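Local coordinates for ORC1-type DNA replication protein 2 (Aeropyrum pernix, PDB 1W5T) that binds DNA and ATP and takes part in regulating DNA replication as an AAA+ ATPase of the Cdc6/Orc family, at residues Ile317-Ala330 / Thr382-Ile396. Sequence-based numbering, arbitrary orientation.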
loop_
_atom_site.group_PDB
_atom_site.type_symbol
_atom_site.label_atom_id
_atom_site.label_comp_id
_atom_site.label_asym_id
_atom_site.label_seq_id
_atom_site.Cartn_x
_atom_site.Cartn_y
_atom_site.Cartn_z
ATOM N N ILE A 317 -25.097 7.087 -4.923
ATOM C CA ILE A 317 -24.204 8.126 -4.437
ATOM C C ILE A 317 -23.308 8.587 -5.582
ATOM O O ILE A 317 -23.085 9.771 -5.741
ATOM C CB ILE A 317 -23.405 7.614 -3.245
ATOM C CG1 ILE A 317 -24.330 7.470 -2.031
ATOM C CG2 ILE A 317 -22.203 8.512 -2.952
ATOM C CD1 ILE A 317 -23.655 7.096 -0.691
ATOM N N ALA A 318 -22.826 7.657 -6.392
ATOM C CA ALA A 318 -22.020 8.005 -7.583
ATOM C C ALA A 318 -22.782 8.848 -8.599
ATOM O O ALA A 318 -22.298 9.883 -8.995
ATOM C CB ALA A 318 -21.452 6.774 -8.257
ATOM N N GLU A 319 -23.977 8.439 -9.013
ATOM C CA GLU A 319 -24.728 9.283 -9.958
ATOM C C GLU A 319 -25.103 10.687 -9.460
ATOM O O GLU A 319 -25.165 11.607 -10.241
ATOM C CB GLU A 319 -25.948 8.565 -10.535
ATOM C CG GLU A 319 -27.027 8.236 -9.540
ATOM C CD GLU A 319 -28.045 7.263 -10.111
ATOM O OE1 GLU A 319 -29.263 7.493 -9.934
ATOM O OE2 GLU A 319 -27.633 6.258 -10.735
ATOM N N ALA A 320 -25.336 10.850 -8.165
ATOM C CA ALA A 320 -25.586 12.168 -7.613
ATOM C C ALA A 320 -24.357 13.068 -7.801
ATOM O O ALA A 320 -24.481 14.303 -7.869
ATOM C CB ALA A 320 -25.964 12.068 -6.154
ATOM N N THR A 321 -23.186 12.440 -7.920
ATOM C CA THR A 321 -21.926 13.155 -8.076
ATOM C C THR A 321 -21.695 13.555 -9.531
ATOM O O THR A 321 -21.344 14.701 -9.815
ATOM C CB THR A 321 -20.778 12.281 -7.533
ATOM O OG1 THR A 321 -20.995 12.052 -6.131
ATOM C CG2 THR A 321 -19.463 13.015 -7.592
ATOM N N LEU A 322 -21.916 12.604 -10.433
ATOM C CA LEU A 322 -21.778 12.786 -11.874
ATOM C C LEU A 322 -22.655 13.924 -12.448
ATOM O O LEU A 322 -22.256 14.597 -13.412
ATOM C CB LEU A 322 -22.034 11.441 -12.571
ATOM C CG LEU A 322 -22.194 11.343 -14.085
ATOM C CD1 LEU A 322 -20.828 11.376 -14.757
ATOM C CD2 LEU A 322 -22.969 10.079 -14.448
ATOM N N GLY A 323 -23.825 14.148 -11.848
ATOM C CA GLY A 323 -24.704 15.251 -12.227
ATOM C C GLY A 323 -24.500 16.575 -11.489
ATOM O O GLY A 323 -25.466 17.296 -11.242
ATOM N N GLY A 324 -23.256 16.884 -11.118
ATOM C CA GLY A 324 -22.891 18.177 -10.537
ATOM C C GLY A 324 -23.461 18.544 -9.166
ATOM O O GLY A 324 -23.293 19.685 -8.705
ATOM N N MET A 325 -24.140 17.598 -8.517
ATOM C CA MET A 325 -24.718 17.830 -7.194
ATOM C C MET A 325 -23.982 16.959 -6.171
ATOM O O MET A 325 -24.551 16.042 -5.561
ATOM C CB MET A 325 -26.233 17.578 -7.219
ATOM C CG MET A 325 -26.967 17.716 -5.874
ATOM S SD MET A 325 -27.842 16.174 -5.399
ATOM C CE MET A 325 -28.493 15.548 -7.133
ATOM N N GLU A 326 -22.694 17.241 -6.009
ATOM C CA GLU A 326 -21.857 16.543 -5.033
ATOM C C GLU A 326 -22.351 16.847 -3.598
ATOM O O GLU A 326 -22.471 18.016 -3.205
ATOM C CB GLU A 326 -20.371 16.906 -5.255
ATOM C CG GLU A 326 -19.467 16.867 -4.028
ATOM C CD GLU A 326 -18.351 17.902 -4.082
ATOM O OE1 GLU A 326 -18.669 19.105 -4.226
ATOM O OE2 GLU A 326 -17.159 17.512 -3.977
ATOM N N TRP A 327 -22.647 15.781 -2.852
ATOM C CA TRP A 327 -23.279 15.801 -1.510
ATOM C C TRP A 327 -24.781 15.581 -1.639
ATOM O O TRP A 327 -25.474 16.462 -2.136
ATOM C CB TRP A 327 -23.020 17.077 -0.680
ATOM C CG TRP A 327 -21.607 17.282 -0.171
ATOM C CD1 TRP A 327 -20.765 18.309 -0.499
ATOM C CD2 TRP A 327 -20.885 16.466 0.764
ATOM N NE1 TRP A 327 -19.562 18.172 0.153
ATOM C CE2 TRP A 327 -19.604 17.052 0.936
ATOM C CE3 TRP A 327 -21.178 15.286 1.466
ATOM C CZ2 TRP A 327 -18.625 16.499 1.777
ATOM C CZ3 TRP A 327 -20.204 14.741 2.309
ATOM C CH2 TRP A 327 -18.943 15.350 2.456
ATOM N N ILE A 328 -25.261 14.406 -1.206
ATOM C CA ILE A 328 -26.688 14.051 -1.180
ATOM C C ILE A 328 -27.141 13.717 0.247
ATOM O O ILE A 328 -26.460 13.004 0.978
ATOM C CB ILE A 328 -27.042 12.886 -2.175
ATOM C CG1 ILE A 328 -28.561 12.619 -2.193
ATOM C CG2 ILE A 328 -26.254 11.606 -1.863
ATOM C CD1 ILE A 328 -29.013 11.522 -3.136
ATOM N N ASN A 329 -28.290 14.238 0.652
ATOM C CA ASN A 329 -28.696 14.080 2.036
ATOM C C ASN A 329 -29.321 12.742 2.277
ATOM O O ASN A 329 -29.858 12.132 1.351
ATOM C CB ASN A 329 -29.585 15.230 2.530
ATOM C CG ASN A 329 -30.828 15.434 1.682
ATOM O OD1 ASN A 329 -30.820 16.210 0.705
ATOM N ND2 ASN A 329 -31.918 14.777 2.072
ATOM N N ALA A 330 -29.224 12.296 3.527
ATOM C CA ALA A 330 -29.704 10.990 3.960
ATOM C C ALA A 330 -31.113 10.695 3.476
ATOM O O ALA A 330 -31.394 9.577 2.993
ATOM C CB ALA A 330 -29.661 10.906 5.465
ATOM N N THR A 382 -27.427 13.724 7.504
ATOM C CA THR A 382 -26.099 13.305 7.052
ATOM C C THR A 382 -25.986 13.557 5.562
ATOM O O THR A 382 -26.930 13.298 4.797
ATOM C CB THR A 382 -25.779 11.796 7.394
ATOM O OG1 THR A 382 -25.758 11.591 8.809
ATOM C CG2 THR A 382 -24.348 11.439 7.037
ATOM N N LEU A 383 -24.833 14.068 5.155
ATOM C CA LEU A 383 -24.532 14.272 3.745
ATOM C C LEU A 383 -23.531 13.208 3.324
ATOM O O LEU A 383 -22.694 12.810 4.126
ATOM C CB LEU A 383 -24.002 15.699 3.498
ATOM C CG LEU A 383 -24.844 16.892 4.031
ATOM C CD1 LEU A 383 -24.250 18.241 3.570
ATOM C CD2 LEU A 383 -26.309 16.813 3.596
ATOM N N PHE A 384 -23.647 12.727 2.084
ATOM C CA PHE A 384 -22.793 11.668 1.570
ATOM C C PHE A 384 -22.316 12.052 0.209
ATOM O O PHE A 384 -23.071 12.674 -0.552
ATOM C CB PHE A 384 -23.564 10.371 1.432
ATOM C CG PHE A 384 -24.022 9.780 2.722
ATOM C CD1 PHE A 384 -25.351 9.911 3.136
ATOM C CD2 PHE A 384 -23.154 9.050 3.505
ATOM C CE1 PHE A 384 -25.789 9.351 4.338
ATOM C CE2 PHE A 384 -23.579 8.476 4.711
ATOM C CZ PHE A 384 -24.902 8.627 5.120
ATOM N N ARG A 385 -21.082 11.696 -0.118
ATOM C CA ARG A 385 -20.562 11.885 -1.473
ATOM C C ARG A 385 -19.653 10.719 -1.907
ATOM O O ARG A 385 -19.092 10.013 -1.090
ATOM C CB ARG A 385 -19.837 13.235 -1.578
ATOM C CG ARG A 385 -18.287 13.181 -1.439
ATOM C CD ARG A 385 -17.574 14.523 -1.456
ATOM N NE ARG A 385 -16.565 14.610 -0.400
ATOM C CZ ARG A 385 -15.788 15.675 -0.168
ATOM N NH1 ARG A 385 -15.876 16.766 -0.924
ATOM N NH2 ARG A 385 -14.922 15.648 0.835
ATOM N N LEU A 386 -19.524 10.498 -3.195
ATOM C CA LEU A 386 -18.454 9.642 -3.670
ATOM C C LEU A 386 -17.124 10.279 -3.307
ATOM O O LEU A 386 -16.977 11.506 -3.359
ATOM C CB LEU A 386 -18.542 9.446 -5.180
ATOM C CG LEU A 386 -17.862 8.149 -5.610
ATOM C CD1 LEU A 386 -18.702 6.983 -5.040
ATOM C CD2 LEU A 386 -17.762 8.089 -7.101
ATOM N N ALA A 387 -16.162 9.454 -2.918
ATOM C CA ALA A 387 -14.779 9.911 -2.734
ATOM C C ALA A 387 -14.351 10.665 -3.997
ATOM O O ALA A 387 -14.427 10.128 -5.093
ATOM C CB ALA A 387 -13.872 8.721 -2.481
ATOM N N PRO A 388 -13.983 11.928 -3.864
ATOM C CA PRO A 388 -13.683 12.767 -5.049
ATOM C C PRO A 388 -12.677 12.154 -6.062
ATOM O O PRO A 388 -12.779 12.433 -7.264
ATOM C CB PRO A 388 -13.159 14.070 -4.439
ATOM C CG PRO A 388 -13.855 14.123 -3.081
ATOM C CD PRO A 388 -13.861 12.664 -2.590
ATOM N N HIS A 389 -11.777 11.294 -5.592
ATOM C CA HIS A 389 -10.738 10.724 -6.442
ATOM C C HIS A 389 -11.231 9.583 -7.343
ATOM O O HIS A 389 -10.558 9.204 -8.320
ATOM C CB HIS A 389 -9.557 10.259 -5.586
ATOM C CG HIS A 389 -9.844 9.040 -4.777
ATOM N ND1 HIS A 389 -10.705 9.045 -3.704
ATOM C CD2 HIS A 389 -9.390 7.770 -4.891
ATOM C CE1 HIS A 389 -10.773 7.832 -3.191
ATOM N NE2 HIS A 389 -9.981 7.038 -3.889
ATOM N N LEU A 390 -12.408 9.059 -7.017
ATOM C CA LEU A 390 -13.035 7.964 -7.763
ATOM C C LEU A 390 -13.654 8.452 -9.039
ATOM O O LEU A 390 -14.429 9.400 -9.013
ATOM C CB LEU A 390 -14.152 7.324 -6.935
ATOM C CG LEU A 390 -13.697 6.769 -5.595
ATOM C CD1 LEU A 390 -14.837 6.022 -4.877
ATOM C CD2 LEU A 390 -12.468 5.901 -5.875
ATOM N N PRO A 391 -13.339 7.806 -10.155
ATOM C CA PRO A 391 -13.971 8.155 -11.439
ATOM C C PRO A 391 -15.423 7.657 -11.465
ATOM O O PRO A 391 -15.674 6.443 -11.499
ATOM C CB PRO A 391 -13.097 7.436 -12.480
ATOM C CG PRO A 391 -12.412 6.332 -11.752
ATOM C CD PRO A 391 -12.367 6.704 -10.280
ATOM N N ALA A 392 -16.366 8.587 -11.433
ATOM C CA ALA A 392 -17.758 8.230 -11.169
ATOM C C ALA A 392 -18.432 7.385 -12.245
ATOM O O ALA A 392 -19.201 6.480 -11.911
ATOM C CB ALA A 392 -18.587 9.449 -10.845
ATOM N N ASP A 393 -18.143 7.656 -13.517
ATOM C CA ASP A 393 -18.762 6.879 -14.608
ATOM C C ASP A 393 -18.133 5.493 -14.834
ATOM O O ASP A 393 -18.836 4.535 -15.205
ATOM C CB ASP A 393 -18.868 7.692 -15.917
ATOM C CG ASP A 393 -17.545 8.319 -16.337
ATOM O OD1 ASP A 393 -17.578 9.255 -17.176
ATOM O OD2 ASP A 393 -16.430 7.941 -15.891
ATOM N N ARG A 394 -16.820 5.396 -14.611
ATOM C CA ARG A 394 -16.114 4.114 -14.665
ATOM C C ARG A 394 -16.682 3.194 -13.572
ATOM O O ARG A 394 -16.960 2.014 -13.823
ATOM C CB ARG A 394 -14.599 4.296 -14.475
ATOM C CG ARG A 394 -13.763 4.495 -15.763
ATOM C CD ARG A 394 -13.019 3.233 -16.295
ATOM N NE ARG A 394 -12.923 2.118 -15.333
ATOM C CZ ARG A 394 -13.019 0.811 -15.636
ATOM N NH1 ARG A 394 -13.223 0.414 -16.892
ATOM N NH2 ARG A 394 -12.902 -0.104 -14.671
ATOM N N LEU A 395 -16.885 3.757 -12.375
ATOM C CA LEU A 395 -17.465 3.041 -11.227
ATOM C C LEU A 395 -18.930 2.592 -11.432
ATOM O O LEU A 395 -19.239 1.406 -11.253
ATOM C CB LEU A 395 -17.315 3.862 -9.939
ATOM C CG LEU A 395 -17.853 3.280 -8.624
ATOM C CD1 LEU A 395 -17.076 2.060 -8.214
ATOM C CD2 LEU A 395 -17.791 4.318 -7.510
ATOM N N ILE A 396 -19.818 3.525 -11.797
ATOM C CA ILE A 396 -21.201 3.184 -12.196
ATOM C C ILE A 396 -21.208 1.971 -13.146
ATOM O O ILE A 396 -21.899 0.993 -12.906
ATOM C CB ILE A 396 -21.930 4.389 -12.856
ATOM C CG1 ILE A 396 -22.347 5.415 -11.816
ATOM C CG2 ILE A 396 -23.178 3.948 -13.632
ATOM C CD1 ILE A 396 -22.468 6.806 -12.362
#
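Ile328 and Phe384 form an antiparallel hydrogen-bonded pair, with Ile328 N to Phe384 O at 2.9 Å and Phe384 N to Ile328 O at 3.0 Å. Ala330 N, at the start of the next helix, bonds Thr382 O at 2.8 Å. Beyond the strands, helix 317-322 crosses strand 382-386 at 79° and runs roughly antiparallel to helix 392-396. Trp327 lies against Arg385. Arg385 CD sits over the six-membered ring of Trp327 in a CH-pi contact, and the guanidinium lies over the rim of the indole, its plane 24° from that of the ring, with Arg385 CZ 3.5 Å from Trp327 CZ2. Pro388 CG covers the other guanidinium face. Glu326 OE2 reaches the guanidinium edge in a long, weak salt bridge to Arg385 NH1, while Arg385 NE pairs with Asp369 on the neighbouring strand. Leu383 CB packs on Trp327 CE3 at 3.5 Å. Were Trp327 replaced by an alanine, the Arg385 guanidinium would probably lose its support on one face and Leu383 CB its packing partner. In the small antiparallel sheet of the C-terminal winged-helix domain, strand 382-386 lies in the middle, between the short strand 328-329 and strand 368-372. Ile328 and Phe384 share the inner face, where Leu333 and Leu359 of the flanking helices also touch Phe384. With chi1 at -71°, Ile317 CG1 lies beside its own backbone N and sends CD1 to Phe384 CB at 3.9 Å, while Ile317 CG2, on the other branch, lies against the Arg385-Leu386 peptide. Ala318 CB fits between Leu386 CD2 and Ile396 CG1. Farther along, Leu322 CD2 meets Ile396 CD1 at 3.9 Å, the two side chains crossing at about a right angle.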